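6-phosphogluconate dehydrogenase, NAD-binding (Geobacter metallireducens, PDB 3PEF) probably reduces succinic semialdehyde to gamma-hydroxybutyrate using a bound NADP(H) cofactor, as a member of the beta-hydroxyacid dehydrogenase family. Local coordinates at residues Ser1-Phe6 with Gly24-Ile29; Arg89-Met94 with Gly114-Ala119; Ala100-Ile105 with Gly162-Gly167. The protein carries 2 engineered substitutions. All blocks are in the same frame, centred on the assembly; numbering follows the deposited sequence. Where two conformers were deposited one is given.

Contact 1 of 3, residues Ser1-Phe6 with Gly24-Ile29; sequences SQKFGF and GCSVTI. Engineered in segment 1-6: S1 (natural residue Met).
The ring of F4 meets C25 at its edge. The sulfur lies close to the ring plane, 3.5 Å from CE2, with the line from the ring centroid to SG 83° off the ring normal. This is a sulfur-aromatic contact of the edge type. SG of C25 lies anti to its carbonyl carbon (chi1 -62°), which sets it beside CD2 and CE2 of F4. F62 on the neighbouring strand meets the F4 ring with its plane turned about 50°. The F6 ring leads away from 24-29 and packs on M16 and A17 of helix 11-22. CB of F6 stays near CG2 of I29.

The backbones run parallel. The two middle rungs have F4 N bonded to S26 O at 2.9 Å and T28 N to F4 O at 3.0 Å. The outer rungs are S26 N to Q2 O and F6 N to T28 O, the last at 2.7 Å. Beyond the strands, the engineered S1 adds only a weak bond from its N to G24 O.

K3 and T28 share the sheet face away from the two phenylalanines. NZ of K3 comes within 3.5 Å of OG1 of T28, and that hydroxyl has a weak hydrogen bond to E46.

Strand 3-7, helix 11-22 and strand 26-30 form the first beta-alpha-beta unit of a Rossmann fold. M12 in its helix and N31 just after its second strand bind NADP.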
# COMPACT_ATOMS: atom_id res chain seq x y z
N SER A 1 -48.41 -9.33 -17.24
CA SER A 1 -49.33 -10.12 -16.41
C SER A 1 -48.69 -10.48 -15.07
O SER A 1 -49.26 -10.23 -14.01
CB SER A 1 -49.75 -11.39 -17.14
OG SER A 1 -50.53 -12.23 -16.30
N GLN A 2 -47.52 -11.10 -15.16
CA GLN A 2 -46.67 -11.45 -14.02
C GLN A 2 -46.77 -10.50 -12.82
O GLN A 2 -46.79 -9.28 -12.98
CB GLN A 2 -45.21 -11.47 -14.48
CG GLN A 2 -44.76 -12.75 -15.14
CD GLN A 2 -44.00 -13.64 -14.17
OE1 GLN A 2 -43.25 -14.52 -14.58
NE2 GLN A 2 -44.19 -13.40 -12.88
N LYS A 3 -46.80 -11.07 -11.62
CA LYS A 3 -46.78 -10.28 -10.39
C LYS A 3 -45.43 -10.40 -9.69
O LYS A 3 -44.99 -11.51 -9.39
CB LYS A 3 -47.90 -10.77 -9.47
CG LYS A 3 -48.07 -9.98 -8.18
CD LYS A 3 -49.33 -10.46 -7.46
CE LYS A 3 -49.51 -9.79 -6.11
NZ LYS A 3 -49.78 -8.34 -6.24
N PHE A 4 -44.77 -9.26 -9.45
CA PHE A 4 -43.49 -9.21 -8.73
C PHE A 4 -43.50 -8.24 -7.55
O PHE A 4 -44.12 -7.18 -7.62
CB PHE A 4 -42.34 -8.77 -9.66
CG PHE A 4 -42.04 -9.72 -10.78
CD1 PHE A 4 -41.55 -10.99 -10.51
CD2 PHE A 4 -42.21 -9.33 -12.10
CE1 PHE A 4 -41.24 -11.87 -11.54
CE2 PHE A 4 -41.90 -10.22 -13.15
CZ PHE A 4 -41.43 -11.48 -12.87
N GLY A 5 -42.78 -8.60 -6.49
CA GLY A 5 -42.50 -7.67 -5.41
C GLY A 5 -41.17 -6.96 -5.65
O GLY A 5 -40.27 -7.52 -6.28
N PHE A 6 -41.02 -5.73 -5.17
CA PHE A 6 -39.72 -5.07 -5.25
C PHE A 6 -39.43 -4.24 -4.00
O PHE A 6 -40.22 -3.38 -3.60
CB PHE A 6 -39.54 -4.25 -6.53
CG PHE A 6 -38.09 -4.13 -6.99
CD1 PHE A 6 -37.67 -4.73 -8.17
CD2 PHE A 6 -37.17 -3.42 -6.23
CE1 PHE A 6 -36.35 -4.63 -8.60
CE2 PHE A 6 -35.83 -3.33 -6.64
CZ PHE A 6 -35.42 -3.92 -7.83
N GLY A 24 -45.22 -4.28 -18.17
CA GLY A 24 -46.59 -4.71 -17.98
C GLY A 24 -46.79 -5.62 -16.78
O GLY A 24 -47.88 -6.14 -16.58
N CYS A 25 -45.74 -5.81 -15.98
CA CYS A 25 -45.89 -6.57 -14.75
C CYS A 25 -46.74 -5.82 -13.74
O CYS A 25 -46.86 -4.61 -13.77
CB CYS A 25 -44.53 -6.85 -14.12
SG CYS A 25 -43.44 -7.86 -15.15
N SER A 26 -47.35 -6.59 -12.84
CA SER A 26 -48.04 -6.04 -11.70
C SER A 26 -47.01 -6.03 -10.56
O SER A 26 -46.58 -7.09 -10.12
CB SER A 26 -49.25 -6.92 -11.37
OG SER A 26 -49.76 -6.64 -10.09
N VAL A 27 -46.60 -4.84 -10.11
CA VAL A 27 -45.48 -4.72 -9.17
C VAL A 27 -45.90 -4.06 -7.84
O VAL A 27 -46.50 -2.97 -7.83
CB VAL A 27 -44.29 -3.92 -9.80
CG1 VAL A 27 -43.08 -3.95 -8.89
CG2 VAL A 27 -43.90 -4.50 -11.17
N THR A 28 -45.61 -4.74 -6.74
CA THR A 28 -45.84 -4.25 -5.38
C THR A 28 -44.47 -3.81 -4.85
O THR A 28 -43.50 -4.58 -4.91
CB THR A 28 -46.43 -5.36 -4.45
OG1 THR A 28 -47.69 -5.80 -4.95
CG2 THR A 28 -46.60 -4.87 -3.02
N ILE A 29 -44.38 -2.58 -4.36
CA ILE A 29 -43.07 -2.02 -4.02
C ILE A 29 -43.02 -1.47 -2.62
O ILE A 29 -44.05 -1.13 -2.03
CB ILE A 29 -42.67 -0.90 -5.00
CG1 ILE A 29 -43.64 0.28 -4.88
CG2 ILE A 29 -42.64 -1.45 -6.44
CD1 ILE A 29 -43.42 1.36 -5.93

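Contact 2 of 3, residues Arg89-Met94 with Gly114-Ala119; sequences RGYVDM and GRFLEA. With EDO (1,2-ethanediol), chain N.
Segments 89-94 and 114-119 pair as parallel strands with axes 4.7 Å apart, joined by five backbone hydrogen bonds, among them Y91 N to R115 O at 2.9 Å and A119 N to D93 O at 2.8 Å. Y91 and F116 lie side by side and point the same way. CD1 of Y91 sits at the edge of the F116 ring, 3.7 Å from CE1. CB of D93 touches the same edge, 3.8 Å from CE1. CG of F116 is anti to its backbone N (chi1 180°), which carries the ring along the strand to these two neighbours. An alanine here is likely to leave a gap beside Y91 and D93.

On the other face V92 and L117 run alongside each other, with CG1 of V92 4.0 Å from CD1 of L117. The same CG1 also reaches CB of A119. The backbone O of F116 accepts a 2.8 Å hydrogen bond from O1 of an ethanediol molecule, probably from the crystallisation liquor.

R115 makes a salt bridge with E146 of helix 141-154. V92 and L117 pack on F151 of the same helix. Strand 60-63 borders 90-93, and strand 133-139 borders 115-122.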
# COMPACT_ATOMS: atom_id res chain seq x y z
N ARG A 89 -43.07 -19.07 -1.68
CA ARG A 89 -42.85 -17.77 -2.32
C ARG A 89 -41.35 -17.49 -2.29
O ARG A 89 -40.65 -17.91 -1.37
CB ARG A 89 -43.66 -16.67 -1.62
CG ARG A 89 -45.17 -16.89 -1.73
CD ARG A 89 -45.98 -15.70 -1.20
NE ARG A 89 -45.86 -15.55 0.25
CZ ARG A 89 -46.55 -16.25 1.14
NH1 ARG A 89 -47.40 -17.18 0.72
NH2 ARG A 89 -46.38 -16.04 2.44
N GLY A 90 -40.85 -16.79 -3.32
CA GLY A 90 -39.42 -16.61 -3.50
C GLY A 90 -38.91 -15.22 -3.18
O GLY A 90 -39.60 -14.21 -3.38
N TYR A 91 -37.69 -15.17 -2.65
CA TYR A 91 -37.01 -13.92 -2.34
C TYR A 91 -35.69 -13.90 -3.11
O TYR A 91 -34.86 -14.80 -2.97
CB TYR A 91 -36.74 -13.80 -0.84
CG TYR A 91 -36.19 -12.46 -0.39
CD1 TYR A 91 -34.99 -12.37 0.31
CD2 TYR A 91 -36.88 -11.28 -0.66
CE1 TYR A 91 -34.49 -11.12 0.75
CE2 TYR A 91 -36.41 -10.04 -0.23
CZ TYR A 91 -35.22 -9.97 0.48
OH TYR A 91 -34.76 -8.73 0.89
N VAL A 92 -35.52 -12.89 -3.95
CA VAL A 92 -34.32 -12.78 -4.77
C VAL A 92 -33.54 -11.53 -4.36
O VAL A 92 -33.88 -10.42 -4.75
CB VAL A 92 -34.66 -12.68 -6.27
CG1 VAL A 92 -33.39 -12.56 -7.10
CG2 VAL A 92 -35.50 -13.88 -6.73
N ASP A 93 -32.51 -11.70 -3.53
CA ASP A 93 -31.74 -10.54 -3.08
C ASP A 93 -30.64 -10.19 -4.07
O ASP A 93 -29.72 -10.98 -4.31
CB ASP A 93 -31.16 -10.75 -1.67
CG ASP A 93 -30.76 -9.43 -0.99
OD1 ASP A 93 -30.68 -8.38 -1.67
OD2 ASP A 93 -30.54 -9.42 0.24
N MET A 94 -30.75 -9.00 -4.64
CA MET A 94 -29.82 -8.54 -5.68
C MET A 94 -28.81 -7.51 -5.14
O MET A 94 -27.99 -6.96 -5.89
CB MET A 94 -30.58 -8.01 -6.89
CG MET A 94 -31.65 -9.00 -7.37
SD MET A 94 -32.58 -8.45 -8.83
CE MET A 94 -31.34 -8.55 -10.15
N GLY A 114 -39.92 -20.58 2.51
CA GLY A 114 -39.79 -19.86 1.26
C GLY A 114 -38.58 -20.33 0.47
O GLY A 114 -37.86 -21.23 0.90
N ARG A 115 -38.34 -19.72 -0.69
CA ARG A 115 -37.18 -20.07 -1.51
C ARG A 115 -36.28 -18.85 -1.70
O ARG A 115 -36.76 -17.72 -1.69
CB ARG A 115 -37.63 -20.66 -2.85
CG ARG A 115 -38.31 -22.05 -2.70
CD ARG A 115 -38.93 -22.54 -4.01
NE ARG A 115 -39.83 -21.53 -4.56
CZ ARG A 115 -40.03 -21.33 -5.86
NH1 ARG A 115 -39.40 -22.09 -6.75
NH2 ARG A 115 -40.85 -20.38 -6.28
N PHE A 116 -34.97 -19.08 -1.85
CA PHE A 116 -34.04 -17.95 -1.93
C PHE A 116 -33.01 -18.05 -3.05
O PHE A 116 -32.47 -19.12 -3.32
CB PHE A 116 -33.33 -17.76 -0.60
CG PHE A 116 -32.35 -16.63 -0.62
CD1 PHE A 116 -32.78 -15.32 -0.46
CD2 PHE A 116 -31.00 -16.86 -0.82
CE1 PHE A 116 -31.88 -14.28 -0.49
CE2 PHE A 116 -30.10 -15.83 -0.83
CZ PHE A 116 -30.54 -14.53 -0.67
N LEU A 117 -32.72 -16.90 -3.67
CA LEU A 117 -31.77 -16.77 -4.78
C LEU A 117 -31.04 -15.46 -4.53
O LEU A 117 -31.68 -14.44 -4.27
CB LEU A 117 -32.54 -16.62 -6.09
CG LEU A 117 -32.23 -17.21 -7.49
CD1 LEU A 117 -32.48 -16.18 -8.60
CD2 LEU A 117 -30.87 -17.89 -7.67
N GLU A 118 -29.72 -15.45 -4.58
CA GLU A 118 -29.02 -14.16 -4.62
C GLU A 118 -28.79 -13.85 -6.07
O GLU A 118 -28.53 -14.75 -6.85
CB GLU A 118 -27.69 -14.21 -3.88
CG GLU A 118 -26.65 -15.11 -4.54
CD GLU A 118 -25.32 -15.05 -3.82
OE1 GLU A 118 -24.43 -15.87 -4.13
OE2 GLU A 118 -25.14 -14.19 -2.93
N ALA A 119 -28.90 -12.58 -6.45
CA ALA A 119 -28.56 -12.21 -7.82
C ALA A 119 -28.04 -10.79 -7.93
O ALA A 119 -28.71 -9.92 -8.47
CB ALA A 119 -29.76 -12.44 -8.76
C1 EDO N . -30.90 -21.10 -1.00
O1 EDO N . -32.21 -21.29 -1.53
C2 EDO N . -30.94 -20.99 0.52
O2 EDO N . -29.59 -21.01 1.00

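Contact 3 of 3, residues Ala100-Ile105 with Gly162-Gly167; sequences ATSQRI and GDVGKG
V164 is the close-packed part of this contact. Its CG1 methyl points at S102 and lies 3.5 Å from OG, with CB of S102 also near at 4.0 Å. The same methyl approaches the backbone O of S102. CG1 is anti to the V164 backbone N (chi1 -177°), and this carries it onto the helix surface. The S102 hydroxyl is hydrogen-bonded to E118, and also to the backbone O of P99 one turn earlier. The methyl therefore packs against an oxygen whose polar needs are met elsewhere. F116 and E118 of strand 115-122 pack on V164 as well.

Q103 makes up the solvent side. It is exposed, and its side chain slides past V164 in the opposite direction. CG of Q103 passes 3.9 Å from CG1 of V164. At the end of the extended chain, NE2 gives one hydrogen bond to V164 O, 3.0 Å long and nearly straight at 166°. The acceptor lies almost in the plane of the Q103 amide. The donor, however, is tilted 31° from the plane of the V164 carbonyl. This is the single hydrogen bond across the two segments, and the contact buries just 164 Å² in all. NE2 of Q103 also comes to 4.0 Å from CA of G165. G165 has backbone angles that by themselves call for glycine.

G165 is the N-cap of helix 166-194, and its own N is hydrogen-bonded to E118. The turn 162-165 thus passes from the Rossmann domain into the long helix that opens the all-helical C-terminal domain. That helix carries K171, the predicted active-site lysine. The contact sets the turn just before this interdomain helix, V164 and the N-cap G165, against helix 99-111 of the nucleotide-binding domain.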
# COMPACT_ATOMS: atom_id res chain seq x y z
N ALA A 100 -21.33 -14.67 3.22
CA ALA A 100 -21.92 -15.21 4.44
C ALA A 100 -23.26 -14.54 4.75
O ALA A 100 -24.18 -15.17 5.30
CB ALA A 100 -20.96 -15.09 5.60
N THR A 101 -23.38 -13.26 4.39
CA THR A 101 -24.67 -12.60 4.58
C THR A 101 -25.76 -13.22 3.72
O THR A 101 -26.83 -13.56 4.22
CB THR A 101 -24.57 -11.11 4.26
OG1 THR A 101 -23.73 -10.49 5.23
CG2 THR A 101 -25.94 -10.47 4.28
N SER A 102 -25.50 -13.39 2.43
CA SER A 102 -26.53 -13.94 1.56
C SER A 102 -26.89 -15.38 1.95
O SER A 102 -28.05 -15.78 1.89
CB SER A 102 -26.14 -13.84 0.09
OG SER A 102 -25.04 -14.67 -0.18
N GLN A 103 -25.90 -16.16 2.38
CA GLN A 103 -26.17 -17.53 2.80
C GLN A 103 -27.05 -17.56 4.06
O GLN A 103 -27.98 -18.37 4.17
CB GLN A 103 -24.86 -18.30 3.03
CG GLN A 103 -24.07 -18.56 1.76
CD GLN A 103 -22.66 -19.06 2.04
OE1 GLN A 103 -22.10 -18.82 3.10
NE2 GLN A 103 -22.08 -19.76 1.07
N ARG A 104 -26.74 -16.68 5.00
CA ARG A 104 -27.48 -16.49 6.24
C ARG A 104 -28.96 -16.21 5.94
O ARG A 104 -29.88 -16.84 6.49
CB ARG A 104 -26.86 -15.28 6.96
CG ARG A 104 -27.22 -15.06 8.42
CD ARG A 104 -26.35 -13.91 8.99
NE ARG A 104 -24.94 -14.29 9.04
CZ ARG A 104 -23.92 -13.55 8.60
NH1 ARG A 104 -24.13 -12.35 8.07
NH2 ARG A 104 -22.69 -14.01 8.71
N ILE A 105 -29.18 -15.23 5.07
CA ILE A 105 -30.52 -14.87 4.68
C ILE A 105 -31.24 -16.05 4.02
O ILE A 105 -32.38 -16.39 4.37
CB ILE A 105 -30.49 -13.67 3.71
CG1 ILE A 105 -30.15 -12.39 4.49
CG2 ILE A 105 -31.83 -13.53 3.04
CD1 ILE A 105 -29.65 -11.25 3.59
N GLY A 162 -24.15 -21.44 -9.31
CA GLY A 162 -24.12 -22.53 -8.35
C GLY A 162 -24.86 -22.20 -7.08
O GLY A 162 -25.88 -21.52 -7.11
N ASP A 163 -24.33 -22.66 -5.95
CA ASP A 163 -24.98 -22.45 -4.65
C ASP A 163 -24.84 -21.00 -4.15
O ASP A 163 -23.95 -20.26 -4.58
CB ASP A 163 -24.37 -23.39 -3.61
CG ASP A 163 -24.56 -24.85 -3.98
OD1 ASP A 163 -25.59 -25.18 -4.61
OD2 ASP A 163 -23.68 -25.67 -3.63
N VAL A 164 -25.71 -20.62 -3.22
CA VAL A 164 -25.68 -19.27 -2.66
C VAL A 164 -24.28 -18.96 -2.17
O VAL A 164 -23.65 -19.79 -1.49
CB VAL A 164 -26.67 -19.12 -1.49
CG1 VAL A 164 -26.67 -17.66 -0.97
CG2 VAL A 164 -28.07 -19.54 -1.93
N GLY A 165 -23.79 -17.78 -2.51
CA GLY A 165 -22.45 -17.39 -2.11
C GLY A 165 -21.55 -17.20 -3.30
O GLY A 165 -20.69 -16.31 -3.29
N LYS A 166 -21.75 -18.01 -4.34
CA LYS A 166 -20.96 -17.94 -5.57
C LYS A 166 -21.24 -16.64 -6.32
O LYS A 166 -20.33 -16.03 -6.87
CB LYS A 166 -21.24 -19.14 -6.48
CG LYS A 166 -20.62 -20.46 -6.01
CD LYS A 166 -19.16 -20.55 -6.43
CE LYS A 166 -18.39 -21.65 -5.69
NZ LYS A 166 -17.65 -21.11 -4.50
N GLY A 167 -22.50 -16.22 -6.33
CA GLY A 167 -22.86 -14.95 -6.93
C GLY A 167 -22.22 -13.77 -6.21
O GLY A 167 -21.66 -12.86 -6.85

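How the contacts relate
Contacts 1 and 2 are two parallel strand pairs of one sheet. Their centres lie about 15 Å apart, and strand 60-63 runs between strands 3-7 and 90-93. Each closes a beta-alpha-beta unit of the NADP-binding domain, and contact 1 is complete in the chain before contact 2 opens. Contact 3 lies about 10 Å from contact 2, centre to centre, and about 25 Å from contact 1. It uses helix 99-111, the crossover of contact 2, so the segments of these two alternate along the chain. E118 of contact 2 links the two segments of contact 3. The sheet that holds the cofactor is thereby tied to the start of the helix bearing K171, the predicted active-site lysine.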